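Local coordinates for Glyco_hydro_cc domain-containing protein (Cryptococcus neoformans, PDB 6UBC) that probably binds beta-1,3-glucan oligosaccharides, as a fungal member of glycoside hydrolase family 128, subgroup VII, at residues L308-M313 / D337-H342. Sequence-based numbering, arbitrary orientation.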
loop_
_atom_site.group_PDB
_atom_site.type_symbol
_atom_site.label_atom_id
_atom_site.label_comp_id
_atom_site.label_asym_id
_atom_site.label_seq_id
_atom_site.Cartn_x
_atom_site.Cartn_y
_atom_site.Cartn_z
ATOM N N LEU A 308 -2.636 -6.756 -10.600
ATOM C CA LEU A 308 -1.353 -6.026 -10.504
ATOM C C LEU A 308 -1.573 -4.630 -9.929
ATOM O O LEU A 308 -2.352 -3.832 -10.459
ATOM C CB LEU A 308 -0.679 -5.912 -11.838
ATOM C CG LEU A 308 -0.442 -7.248 -12.534
ATOM C CD1 LEU A 308 0.460 -6.998 -13.714
ATOM C CD2 LEU A 308 0.159 -8.272 -11.580
ATOM N N ILE A 309 -0.900 -4.373 -8.812
ATOM C CA ILE A 309 -0.934 -3.063 -8.137
ATOM C C ILE A 309 0.413 -2.374 -8.412
ATOM O O ILE A 309 1.454 -2.970 -8.233
ATOM C CB ILE A 309 -1.248 -3.264 -6.661
ATOM C CG1 ILE A 309 -2.653 -3.873 -6.536
ATOM C CG2 ILE A 309 -1.117 -1.994 -5.863
ATOM C CD1 ILE A 309 -2.662 -5.157 -5.728
ATOM N N SER A 310 0.381 -1.114 -8.787
ATOM C CA SER A 310 1.563 -0.368 -9.302
ATOM C C SER A 310 2.580 -0.210 -8.173
ATOM O O SER A 310 2.262 -0.388 -6.985
ATOM C CB SER A 310 1.154 0.980 -9.835
ATOM O OG SER A 310 0.964 1.948 -8.830
ATOM N N PRO A 311 3.831 0.192 -8.510
ATOM C CA PRO A 311 4.723 0.713 -7.478
ATOM C C PRO A 311 4.110 1.934 -6.781
ATOM O O PRO A 311 3.271 2.635 -7.350
ATOM C CB PRO A 311 6.009 1.146 -8.224
ATOM C CG PRO A 311 5.914 0.379 -9.560
ATOM C CD PRO A 311 4.412 0.354 -9.863
ATOM N N SER A 312 4.549 2.174 -5.552
ATOM C CA SER A 312 4.137 3.328 -4.738
ATOM C C SER A 312 5.133 4.475 -4.892
ATOM O O SER A 312 6.299 4.253 -4.633
ATOM C CB SER A 312 4.034 2.940 -3.270
ATOM O OG SER A 312 5.181 2.190 -2.839
ATOM N N MET A 313 4.629 5.691 -5.089
ATOM C CA MET A 313 5.494 6.902 -5.119
ATOM C C MET A 313 5.615 7.534 -3.715
ATOM O O MET A 313 4.617 8.034 -3.135
ATOM C CB MET A 313 4.984 7.939 -6.115
ATOM C CG MET A 313 4.973 7.427 -7.547
ATOM S SD MET A 313 6.548 6.867 -8.248
ATOM C CE MET A 313 6.484 5.110 -7.866
ATOM N N ASP A 337 -3.265 -2.838 -12.939
ATOM C CA ASP A 337 -4.745 -2.793 -12.803
ATOM C C ASP A 337 -5.148 -1.685 -11.830
ATOM O O ASP A 337 -6.184 -1.053 -12.031
ATOM C CB ASP A 337 -5.250 -4.150 -12.345
ATOM C CG ASP A 337 -4.916 -5.255 -13.286
ATOM O OD1 ASP A 337 -5.279 -5.116 -14.421
ATOM O OD2 ASP A 337 -4.327 -6.242 -12.869
ATOM N N ILE A 338 -4.353 -1.527 -10.767
ATOM C CA ILE A 338 -4.667 -0.693 -9.570
ATOM C C ILE A 338 -3.489 0.242 -9.277
ATOM O O ILE A 338 -2.373 -0.244 -9.192
ATOM C CB ILE A 338 -5.069 -1.571 -8.378
ATOM C CG1 ILE A 338 -6.398 -2.292 -8.667
ATOM C CG2 ILE A 338 -5.127 -0.755 -7.100
ATOM C CD1 ILE A 338 -6.747 -3.286 -7.640
ATOM N N THR A 339 -3.775 1.539 -9.187
ATOM C CA THR A 339 -2.773 2.593 -8.925
ATOM C C THR A 339 -2.559 2.586 -7.402
ATOM O O THR A 339 -3.523 2.648 -6.639
ATOM C CB THR A 339 -3.187 3.969 -9.430
ATOM O OG1 THR A 339 -3.580 3.831 -10.797
ATOM C CG2 THR A 339 -2.054 4.964 -9.311
ATOM N N ASN A 340 -1.294 2.496 -7.014
ATOM C CA ASN A 340 -0.847 2.343 -5.622
ATOM C C ASN A 340 -0.473 3.705 -5.079
ATOM O O ASN A 340 0.509 4.299 -5.633
ATOM C CB ASN A 340 0.378 1.424 -5.600
ATOM C CG ASN A 340 0.897 1.084 -4.223
ATOM O OD1 ASN A 340 0.464 1.668 -3.241
ATOM N ND2 ASN A 340 1.856 0.140 -4.164
ATOM N N LEU A 341 -1.096 4.146 -3.989
ATOM C CA LEU A 341 -0.728 5.406 -3.327
ATOM C C LEU A 341 -0.156 5.124 -1.930
ATOM O O LEU A 341 -0.667 4.224 -1.202
ATOM C CB LEU A 341 -1.959 6.311 -3.166
ATOM C CG LEU A 341 -2.290 7.193 -4.367
ATOM C CD1 LEU A 341 -2.483 6.384 -5.623
ATOM C CD2 LEU A 341 -3.537 8.076 -4.068
ATOM N N HIS A 342 0.754 6.010 -1.537
ATOM C CA HIS A 342 1.198 6.236 -0.142
ATOM C C HIS A 342 0.729 7.645 0.170
ATOM O O HIS A 342 1.114 8.588 -0.540
ATOM C CB HIS A 342 2.735 6.074 -0.048
ATOM C CG HIS A 342 3.118 4.640 -0.023
ATOM N ND1 HIS A 342 4.413 4.248 0.148
ATOM C CD2 HIS A 342 2.368 3.543 -0.188
ATOM C CE1 HIS A 342 4.436 2.942 0.065
ATOM N NE2 HIS A 342 3.192 2.447 -0.148
HETATM O O HOH W 1 4.387 -0.448 -2.708
HETATM O O HOH W 2 1.907 7.778 -3.704
HETATM O O HOH W 3 1.888 6.485 -6.151
#
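A single bridge between Ile309 and Ile338 sets strand 307-309 beside the run leading into strand 339-345, in the (beta/alpha)8-type barrel expected of a GH128 family member, and illustrates how a seam can begin as sheet and end in water-mediated contact. Where the chains pack closely, the Ile side chains lie side by side, Ile309 CG1 3.8 Å from Ile338 CB, with Trp367 of strand 366-375 packed on both. Leu308 O accepts from the N of both Asp337 and Ile338, and Ser310 N returns a 2.9 Å bond to Ile338 O. The partly exposed Asp337 turns OD2, on its anti side, to Leu308 N almost straight (178°), while OD1 pairs with Lys302.

Beyond Ser310 side chains replace backbone pairing. Asn340 CG stands anti to its N (chi1 -176°), carrying ND2 across to Ser310 O, which lies in the amide plane; Thr369 binds OD1. Ser310 OG accepts from Asn340 N and donates to Pro311 O. Then waters join the backbones: one links Met313 N to Asn340 O, another Met313 O to His342 N. Glu274 reaches His342 ND1 through its carboxylate and Ser312 OG through its backbone N, and Ser312 CB sits over the imidazole face in a CH-pi contact, 3.3 Å from the His342 ring centroid.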